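Local coordinates for cystathionine gamma-lyase (Saccharomyces cerevisiae, PDB 1N8P), which belongs to the Cys/Met metabolism family of pyridoxal-5'-phosphate-dependent enzymes and forms an assembly of four chains, at residues G306-R311 and I370-E375; S324-F329 and S340-P345; L74-G79 and G214-N219. One frame throughout, in Å; residues are numbered along the deposited sequence.

From the N terminus, strand 72-76 comes first and meets its partner, strand 214-218, only well over a hundred residues later; interaction 3 closes that long loop at one edge of the seven-stranded mixed sheet beside the bound PLP. The chain then passes into the C-terminal five-stranded sheet, where interaction 1 joins strand 307-312 to strand 367-371. Nested within that loop, interaction 2 brings the end of helix 316-325 and the loop after it against strand 341-343. Interactions 1 and 2 touch, since strands 341-343 and 367-371 are neighbours and S371 N lies 2.7 Å from L341 O. Interaction 3 stands apart in series, its centre about 25 Å from that of interaction 1.

Interaction 1 (G306-R311 and I370-E375); sequences GMISFR and ISVGIE
G306 and I308 pair with V372 and I370 through three backbone hydrogen bonds, which join strand 307-312 to the end of strand 367-371 as antiparallel neighbours in the C-terminal sheet. I308 and I370 bond to each other both ways, but unequally. I308 N gives the straighter bond to I370 O, 2.9 Å long, 165° at the hydrogen and in the carbonyl plane. In return, I370 N reaches I308 O at 3.2 Å from above that carbonyl's plane. V372 N to G306 O, 2.8 Å, carries the pairing one step past the strand ends. Between these bonds M307 faces S371 in a non-hydrogen-bonded pair, and a CA-H...O contact from M307 CA to I370 O, 3.3 Å, gives that oxygen a second, weaker donor.

Apolar contacts fill the face bearing I308 and I370, where the beta-branched isoleucines suit an extended backbone. With chi1 at 57°, I370 sets CG1 between its backbone N and carbonyl carbon, bringing CG1 within 3.7 Å of I308 CB. The I308 side chain crosses that of V372 at a slant, CD1 to CG2 4.0 Å apart. Helix 253-271 covers this face, with A264 against both I308 and V372.

The other face carries a sulfur-hydroxyl contact. M307 bends at both chi2 and chi3, turning its flexible chain back so that SD lies 3.6 Å from S371 OG. That hydroxyl is hydrogen-bonded to G336 N, while L335 of the PLP pocket touches both M307 and S371.

The chemistry thus differs by layer: directional backbone bonds fix the register, branched carbon seals one face against a helix, and the opposite face combines a pliable thioether with a small hydroxyl tied to the loop that supplies L335.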
loop_
_atom_site.group_PDB
_atom_site.type_symbol
_atom_site.label_atom_id
_atom_site.label_comp_id
_atom_site.label_asym_id
_atom_site.label_seq_id
_atom_site.Cartn_x
_atom_site.Cartn_y
_atom_site.Cartn_z
ATOM N N GLY A 306 -14.249 22.756 12.998
ATOM C CA GLY A 306 -14.176 21.651 13.934
ATOM C C GLY A 306 -13.250 21.936 15.100
ATOM O O GLY A 306 -13.120 21.117 15.993
ATOM N N MET A 307 -12.614 23.099 15.097
ATOM C CA MET A 307 -11.699 23.485 16.166
ATOM C C MET A 307 -12.359 24.500 17.097
ATOM O O MET A 307 -12.843 25.554 16.663
ATOM C CB MET A 307 -10.429 24.134 15.597
ATOM C CG MET A 307 -9.762 23.409 14.435
ATOM S SD MET A 307 -9.011 21.836 14.841
ATOM C CE MET A 307 -7.631 22.350 15.913
ATOM N N ILE A 308 -12.376 24.171 18.381
ATOM C CA ILE A 308 -12.944 25.043 19.394
ATOM C C ILE A 308 -11.698 25.342 20.202
ATOM O O ILE A 308 -10.680 24.706 20.002
ATOM C CB ILE A 308 -14.040 24.284 20.216
ATOM C CG1 ILE A 308 -15.219 23.978 19.295
ATOM C CG2 ILE A 308 -14.522 25.104 21.424
ATOM C CD1 ILE A 308 -16.202 23.010 19.854
ATOM N N SER A 309 -11.750 26.331 21.070
ATOM C CA SER A 309 -10.603 26.681 21.891
ATOM C C SER A 309 -11.288 27.308 23.083
ATOM O O SER A 309 -12.259 28.050 22.918
ATOM C CB SER A 309 -9.735 27.680 21.142
ATOM O OG SER A 309 -8.614 28.088 21.887
ATOM N N PHE A 310 -10.844 26.986 24.289
ATOM C CA PHE A 310 -11.521 27.560 25.435
ATOM C C PHE A 310 -10.611 27.481 26.622
ATOM O O PHE A 310 -9.630 26.753 26.573
ATOM C CB PHE A 310 -12.854 26.829 25.690
ATOM C CG PHE A 310 -12.710 25.511 26.383
ATOM C CD1 PHE A 310 -12.947 25.405 27.747
ATOM C CD2 PHE A 310 -12.300 24.384 25.687
ATOM C CE1 PHE A 310 -12.772 24.207 28.397
ATOM C CE2 PHE A 310 -12.127 23.189 26.337
ATOM C CZ PHE A 310 -12.361 23.100 27.687
ATOM N N ARG A 311 -10.913 28.261 27.660
ATOM C CA ARG A 311 -10.106 28.292 28.880
ATOM C C ARG A 311 -11.027 27.927 30.020
ATOM O O ARG A 311 -12.126 28.460 30.106
ATOM C CB ARG A 311 -9.489 29.691 29.079
ATOM C CG ARG A 311 -10.471 30.862 28.915
ATOM C CD ARG A 311 -9.794 32.247 28.698
ATOM N NE ARG A 311 -9.148 32.784 29.894
ATOM C CZ ARG A 311 -7.966 32.381 30.321
ATOM N NH1 ARG A 311 -7.322 31.458 29.637
ATOM N NH2 ARG A 311 -7.455 32.861 31.440
ATOM N N ILE A 370 -9.486 22.026 21.216
ATOM C CA ILE A 370 -10.019 20.742 20.773
ATOM C C ILE A 370 -10.440 20.657 19.305
ATOM O O ILE A 370 -11.028 21.571 18.730
ATOM C CB ILE A 370 -11.193 20.281 21.667
ATOM C CG1 ILE A 370 -12.287 21.322 21.688
ATOM C CG2 ILE A 370 -10.714 20.113 23.088
ATOM C CD1 ILE A 370 -13.378 20.993 22.665
ATOM N N SER A 371 -10.093 19.516 18.724
ATOM C CA SER A 371 -10.350 19.143 17.339
ATOM C C SER A 371 -11.528 18.138 17.328
ATOM O O SER A 371 -11.333 16.934 17.541
ATOM C CB SER A 371 -9.075 18.485 16.795
ATOM O OG SER A 371 -9.118 18.252 15.410
ATOM N N VAL A 372 -12.744 18.622 17.112
ATOM C CA VAL A 372 -13.886 17.739 17.082
ATOM C C VAL A 372 -13.868 16.804 15.861
ATOM O O VAL A 372 -13.689 17.264 14.727
ATOM C CB VAL A 372 -15.164 18.531 17.039
ATOM C CG1 VAL A 372 -16.353 17.599 17.111
ATOM C CG2 VAL A 372 -15.174 19.536 18.160
ATOM N N GLY A 373 -14.048 15.497 16.115
ATOM C CA GLY A 373 -14.067 14.476 15.071
ATOM C C GLY A 373 -15.477 14.193 14.579
ATOM O O GLY A 373 -16.325 15.098 14.595
ATOM N N ILE A 374 -15.752 12.961 14.153
ATOM C CA ILE A 374 -17.101 12.640 13.658
ATOM C C ILE A 374 -17.878 11.572 14.441
ATOM O O ILE A 374 -18.882 11.031 13.948
ATOM C CB ILE A 374 -17.098 12.270 12.124
ATOM C CG1 ILE A 374 -16.317 10.967 11.867
ATOM C CG2 ILE A 374 -16.426 13.371 11.335
ATOM C CD1 ILE A 374 -16.469 10.405 10.448
ATOM N N GLU A 375 -17.433 11.287 15.665
ATOM C CA GLU A 375 -18.134 10.335 16.532
ATOM C C GLU A 375 -19.507 10.961 16.820
ATOM O O GLU A 375 -19.766 12.073 16.400
ATOM C CB GLU A 375 -17.372 10.128 17.856
ATOM C CG GLU A 375 -15.863 9.766 17.750
ATOM C CD GLU A 375 -14.987 10.984 17.593
ATOM O OE1 GLU A 375 -13.777 10.900 17.869
ATOM O OE2 GLU A 375 -15.501 12.037 17.180
#

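Interaction 2 (S324-F329 and S340-P345); sequences SSTRLF and SLLEVP
F329 meets S340 at the margin of the C-terminal sheet, where the chain leaving helix 316-325 bends past the start of strand 341-343 before forming strand 330-331, one edge of that sheet within this chain. No hydrogen bond crosses between 324-329 and 340-345 themselves; backbone bonds between T330, the residue after F329, and both S340 and L342 take up the parallel pairing.

F329 contributes the largest share of the contact, mainly through its ring. S340 CB stands over one face in a CH-pi contact, 3.8 Å from the ring centroid and 22° off its normal, displaced toward the rim so that its nearest ring atom is F329 CD2 at 3.5 Å. In the plane of the ring, L341 O lies at the edge, 3.7 Å from F329 CD2. Serine suits this place because its short side chain lets CB come close to the ring while OG goes to a different task, accepting a hydrogen bond from G373 N. L380 and I384 of helix 377-392 also pack on F329.

Further along, the two segments meet through aliphatic groups. F329 CB and L342 CB are 4.3 Å apart, and T326 CG2 meets L342 CD1 tip to tip at 3.7 Å. T326 is the first residue to leave the helix, and with its chi1 of 49° the methyl packs on L342 while OG1, also beside the leucine methyls, makes a weak hydrogen bond of 3.4 Å to F329 O across the turn.

Between the two segments themselves, cohesion therefore comes from ring and methyl contacts, with backbone bonding beginning at T330. The aromatic C-H edge, slightly positive, probably suits L341 O, and the richer pi face probably suits the CH group of S340.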
loop_
_atom_site.group_PDB
_atom_site.type_symbol
_atom_site.label_atom_id
_atom_site.label_comp_id
_atom_site.label_asym_id
_atom_site.label_seq_id
_atom_site.Cartn_x
_atom_site.Cartn_y
_atom_site.Cartn_z
ATOM N N SER A 324 -6.580 15.012 29.821
ATOM C CA SER A 324 -6.367 13.594 30.084
ATOM C C SER A 324 -7.604 12.864 30.596
ATOM O O SER A 324 -7.787 11.682 30.352
ATOM C CB SER A 324 -5.236 13.421 31.087
ATOM O OG SER A 324 -4.059 14.073 30.644
ATOM N N SER A 325 -8.449 13.580 31.313
ATOM C CA SER A 325 -9.652 13.004 31.867
ATOM C C SER A 325 -10.604 12.566 30.767
ATOM O O SER A 325 -11.500 11.770 31.009
ATOM C CB SER A 325 -10.329 14.043 32.771
ATOM O OG SER A 325 -9.388 14.625 33.667
ATOM N N THR A 326 -10.398 13.083 29.560
ATOM C CA THR A 326 -11.246 12.776 28.396
ATOM C C THR A 326 -11.099 11.353 27.882
ATOM O O THR A 326 -9.992 10.843 27.713
ATOM C CB THR A 326 -10.937 13.667 27.205
ATOM O OG1 THR A 326 -9.522 13.663 26.996
ATOM C CG2 THR A 326 -11.451 15.081 27.423
ATOM N N ARG A 327 -12.234 10.733 27.592
ATOM C CA ARG A 327 -12.246 9.369 27.118
ATOM C C ARG A 327 -12.282 9.299 25.602
ATOM O O ARG A 327 -11.494 8.572 24.979
ATOM C CB ARG A 327 -13.457 8.649 27.686
ATOM C CG ARG A 327 -13.608 7.245 27.181
ATOM C CD ARG A 327 -14.766 6.569 27.838
ATOM N NE ARG A 327 -16.050 7.112 27.423
ATOM C CZ ARG A 327 -16.723 6.661 26.374
ATOM N NH1 ARG A 327 -16.210 5.681 25.661
ATOM N NH2 ARG A 327 -17.918 7.140 26.068
ATOM N N LEU A 328 -13.195 10.067 25.019
ATOM C CA LEU A 328 -13.374 10.092 23.577
ATOM C C LEU A 328 -12.384 10.988 22.824
ATOM O O LEU A 328 -11.939 10.624 21.738
ATOM C CB LEU A 328 -14.820 10.482 23.259
ATOM C CG LEU A 328 -15.868 9.482 23.759
ATOM C CD1 LEU A 328 -17.239 9.860 23.233
ATOM C CD2 LEU A 328 -15.479 8.077 23.295
ATOM N N PHE A 329 -12.046 12.157 23.368
ATOM C CA PHE A 329 -11.068 13.020 22.693
ATOM C C PHE A 329 -9.714 12.446 23.011
ATOM O O PHE A 329 -9.520 11.882 24.068
ATOM C CB PHE A 329 -11.159 14.472 23.180
ATOM C CG PHE A 329 -12.379 15.181 22.696
ATOM C CD1 PHE A 329 -13.620 14.842 23.176
ATOM C CD2 PHE A 329 -12.287 16.152 21.716
ATOM C CE1 PHE A 329 -14.761 15.460 22.691
ATOM C CE2 PHE A 329 -13.422 16.772 21.224
ATOM C CZ PHE A 329 -14.661 16.418 21.718
ATOM N N SER A 340 -11.712 12.591 17.237
ATOM C CA SER A 340 -11.507 13.729 18.133
ATOM C C SER A 340 -10.125 13.818 18.787
ATOM O O SER A 340 -9.523 12.812 19.151
ATOM C CB SER A 340 -12.567 13.708 19.226
ATOM O OG SER A 340 -13.854 13.803 18.656
ATOM N N LEU A 341 -9.629 15.042 18.926
ATOM C CA LEU A 341 -8.334 15.277 19.554
ATOM C C LEU A 341 -8.347 16.542 20.400
ATOM O O LEU A 341 -9.168 17.418 20.210
ATOM C CB LEU A 341 -7.239 15.382 18.496
ATOM C CG LEU A 341 -7.057 14.138 17.618
ATOM C CD1 LEU A 341 -5.790 14.312 16.798
ATOM C CD2 LEU A 341 -6.955 12.875 18.461
ATOM N N LEU A 342 -7.460 16.633 21.370
ATOM C CA LEU A 342 -7.426 17.843 22.160
ATOM C C LEU A 342 -5.983 18.118 22.560
ATOM O O LEU A 342 -5.189 17.212 22.772
ATOM C CB LEU A 342 -8.381 17.734 23.347
ATOM C CG LEU A 342 -7.920 17.302 24.721
ATOM C CD1 LEU A 342 -9.107 17.379 25.638
ATOM C CD2 LEU A 342 -7.355 15.906 24.688
ATOM N N GLU A 343 -5.633 19.391 22.610
ATOM C CA GLU A 343 -4.263 19.778 22.919
ATOM C C GLU A 343 -4.226 21.087 23.710
ATOM O O GLU A 343 -5.225 21.805 23.785
ATOM C CB GLU A 343 -3.499 19.892 21.589
ATOM C CG GLU A 343 -2.180 20.573 21.635
ATOM C CD GLU A 343 -2.202 21.895 20.900
ATOM O OE1 GLU A 343 -3.250 22.572 20.889
ATOM O OE2 GLU A 343 -1.155 22.269 20.347
ATOM N N VAL A 344 -3.085 21.370 24.328
ATOM C CA VAL A 344 -2.894 22.598 25.101
ATOM C C VAL A 344 -1.778 23.362 24.413
ATOM O O VAL A 344 -0.625 23.245 24.794
ATOM C CB VAL A 344 -2.449 22.295 26.540
ATOM C CG1 VAL A 344 -2.182 23.592 27.279
ATOM C CG2 VAL A 344 -3.512 21.468 27.254
ATOM N N PRO A 345 -2.111 24.164 23.399
ATOM C CA PRO A 345 -1.106 24.928 22.667
ATOM C C PRO A 345 0.116 25.369 23.446
ATOM O O PRO A 345 1.239 25.238 22.973
ATOM C CB PRO A 345 -1.904 26.105 22.103
ATOM C CG PRO A 345 -3.166 26.123 22.924
ATOM C CD PRO A 345 -3.451 24.683 23.100
#

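Interaction 3 (L74-G79 and G214-N219); sequences LAFSSG and GVLATN. With PLP (pyridoxal-5'-phosphate), chain E.
L74 and L216 lie side by side as a hydrogen-bonded antiparallel pair in the large seven-stranded sheet of the fold-type I PLP-dependent enzymes, where strand 214-218 runs against both its neighbours. Along the L74 side chain, CB touches L216 CD2 at 3.5 Å, CG follows at 3.8 Å from the same methyl, and the CD1 tip keeps that 3.8 Å. One methyl of L216 thus sits beside three successive carbons of L74. The other branch of L216, CD1, meets F76 CE1 obliquely at 3.7 Å. Leucine's forked end suits a place between two neighbours, while helices 79-88 and 221-234 cover the face.

L74 and L216, like F76 and G214, exchange two backbone bonds each, among them F76 N to G214 O, 2.7 Å. Beyond F76 the chain turns back over G214, whose lack of a side chain lets G79 N come within 3.8 Å of G214 CA. S78 is the N-cap of helix 79-88, its OG bonded to A81 N and to G235 O of the third subunit. At that helix start, where the dipole probably helps hold an anion, G79 N donates to PLP O1P at 2.9 Å and 175°.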
loop_
_atom_site.group_PDB
_atom_site.type_symbol
_atom_site.label_atom_id
_atom_site.label_comp_id
_atom_site.label_asym_id
_atom_site.label_seq_id
_atom_site.Cartn_x
_atom_site.Cartn_y
_atom_site.Cartn_z
ATOM N N LEU A 74 -1.598 22.113 -7.047
ATOM C CA LEU A 74 -0.245 21.531 -6.996
ATOM C C LEU A 74 -0.004 20.868 -5.635
ATOM O O LEU A 74 -0.120 21.510 -4.602
ATOM C CB LEU A 74 0.835 22.609 -7.218
ATOM C CG LEU A 74 0.956 23.304 -8.574
ATOM C CD1 LEU A 74 2.033 24.345 -8.449
ATOM C CD2 LEU A 74 1.306 22.312 -9.682
ATOM N N ALA A 75 0.329 19.588 -5.620
ATOM C CA ALA A 75 0.554 18.939 -4.345
ATOM C C ALA A 75 2.029 18.894 -4.090
ATOM O O ALA A 75 2.818 19.015 -5.012
ATOM C CB ALA A 75 -0.009 17.561 -4.357
ATOM N N PHE A 76 2.390 18.763 -2.820
ATOM C CA PHE A 76 3.788 18.679 -2.393
ATOM C C PHE A 76 3.911 17.731 -1.185
ATOM O O PHE A 76 2.900 17.295 -0.617
ATOM C CB PHE A 76 4.331 20.064 -2.019
ATOM C CG PHE A 76 4.291 21.071 -3.147
ATOM C CD1 PHE A 76 3.177 21.894 -3.326
ATOM C CD2 PHE A 76 5.374 21.205 -4.023
ATOM C CE1 PHE A 76 3.144 22.839 -4.361
ATOM C CE2 PHE A 76 5.351 22.153 -5.062
ATOM C CZ PHE A 76 4.236 22.969 -5.232
ATOM N N SER A 77 5.145 17.412 -0.798
ATOM C CA SER A 77 5.411 16.519 0.329
ATOM C C SER A 77 4.650 16.902 1.592
ATOM O O SER A 77 4.075 16.069 2.257
ATOM C CB SER A 77 6.885 16.538 0.645
ATOM O OG SER A 77 7.663 16.391 -0.526
ATOM N N SER A 78 4.614 18.179 1.908
ATOM C CA SER A 78 3.943 18.630 3.125
ATOM C C SER A 78 3.381 20.030 2.969
ATOM O O SER A 78 3.638 20.700 1.963
ATOM C CB SER A 78 4.936 18.660 4.318
ATOM O OG SER A 78 6.255 19.069 3.947
ATOM N N GLY A 79 2.597 20.466 3.954
ATOM C CA GLY A 79 2.128 21.831 3.916
ATOM C C GLY A 79 3.432 22.607 3.862
ATOM O O GLY A 79 3.649 23.393 2.949
ATOM N N GLY A 214 0.702 18.343 1.133
ATOM C CA GLY A 214 0.207 19.710 1.095
ATOM C C GLY A 214 -0.206 20.077 -0.324
ATOM O O GLY A 214 0.311 19.536 -1.308
ATOM N N VAL A 215 -1.170 20.963 -0.464
ATOM C CA VAL A 215 -1.560 21.404 -1.807
ATOM C C VAL A 215 -1.978 22.864 -1.846
ATOM O O VAL A 215 -2.488 23.400 -0.858
ATOM C CB VAL A 215 -2.721 20.582 -2.394
ATOM C CG1 VAL A 215 -2.261 19.182 -2.622
ATOM C CG2 VAL A 215 -3.936 20.627 -1.469
ATOM N N LEU A 216 -1.749 23.503 -2.991
ATOM C CA LEU A 216 -2.138 24.890 -3.166
ATOM C C LEU A 216 -2.988 24.936 -4.417
ATOM O O LEU A 216 -3.042 23.970 -5.209
ATOM C CB LEU A 216 -0.888 25.789 -3.278
ATOM C CG LEU A 216 -0.090 26.251 -4.522
ATOM C CD1 LEU A 216 1.432 26.127 -4.257
ATOM C CD2 LEU A 216 -0.456 25.453 -5.745
ATOM N N ALA A 217 -3.697 26.046 -4.564
ATOM C CA ALA A 217 -4.520 26.295 -5.739
ATOM C C ALA A 217 -4.468 27.800 -6.038
ATOM O O ALA A 217 -4.346 28.635 -5.119
ATOM C CB ALA A 217 -5.945 25.851 -5.495
ATOM N N THR A 218 -4.507 28.128 -7.329
ATOM C CA THR A 218 -4.514 29.512 -7.804
ATOM C C THR A 218 -5.107 29.571 -9.203
ATOM O O THR A 218 -5.069 28.603 -9.966
ATOM C CB THR A 218 -3.135 30.141 -7.893
ATOM O OG1 THR A 218 -2.354 29.411 -8.831
ATOM C CG2 THR A 218 -2.444 30.116 -6.561
ATOM N N ASN A 219 -5.654 30.740 -9.518
ATOM C CA ASN A 219 -6.286 31.027 -10.794
ATOM C C ASN A 219 -5.278 31.728 -11.677
ATOM O O ASN A 219 -5.443 31.798 -12.885
ATOM C CB ASN A 219 -7.485 31.924 -10.540
ATOM C CG ASN A 219 -8.639 31.173 -9.951
ATOM O OD1 ASN A 219 -9.428 31.712 -9.192
ATOM N ND2 ASN A 219 -8.756 29.914 -10.322
HETATM N N1 PLP E . -0.156 24.638 8.696
HETATM C C2 PLP E . -1.270 24.450 9.487
HETATM C C2A PLP E . -2.233 25.631 9.538
HETATM C C3 PLP E . -1.381 23.129 10.172
HETATM O O3 PLP E . -2.524 23.027 10.893
HETATM C C4 PLP E . -0.368 22.136 10.007
HETATM C C4A PLP E . -0.463 20.822 10.732
HETATM C C5 PLP E . 0.781 22.481 9.122
HETATM C C6 PLP E . 0.847 23.712 8.494
HETATM C C5A PLP E . 1.840 21.397 8.863
HETATM O O4P PLP E . 1.588 20.621 7.706
HETATM P P PLP E . 2.619 19.530 7.266
HETATM O O1P PLP E . 1.919 18.818 6.224
HETATM O O2P PLP E . 2.871 18.671 8.486
HETATM O O3P PLP E . 3.786 20.310 6.885
#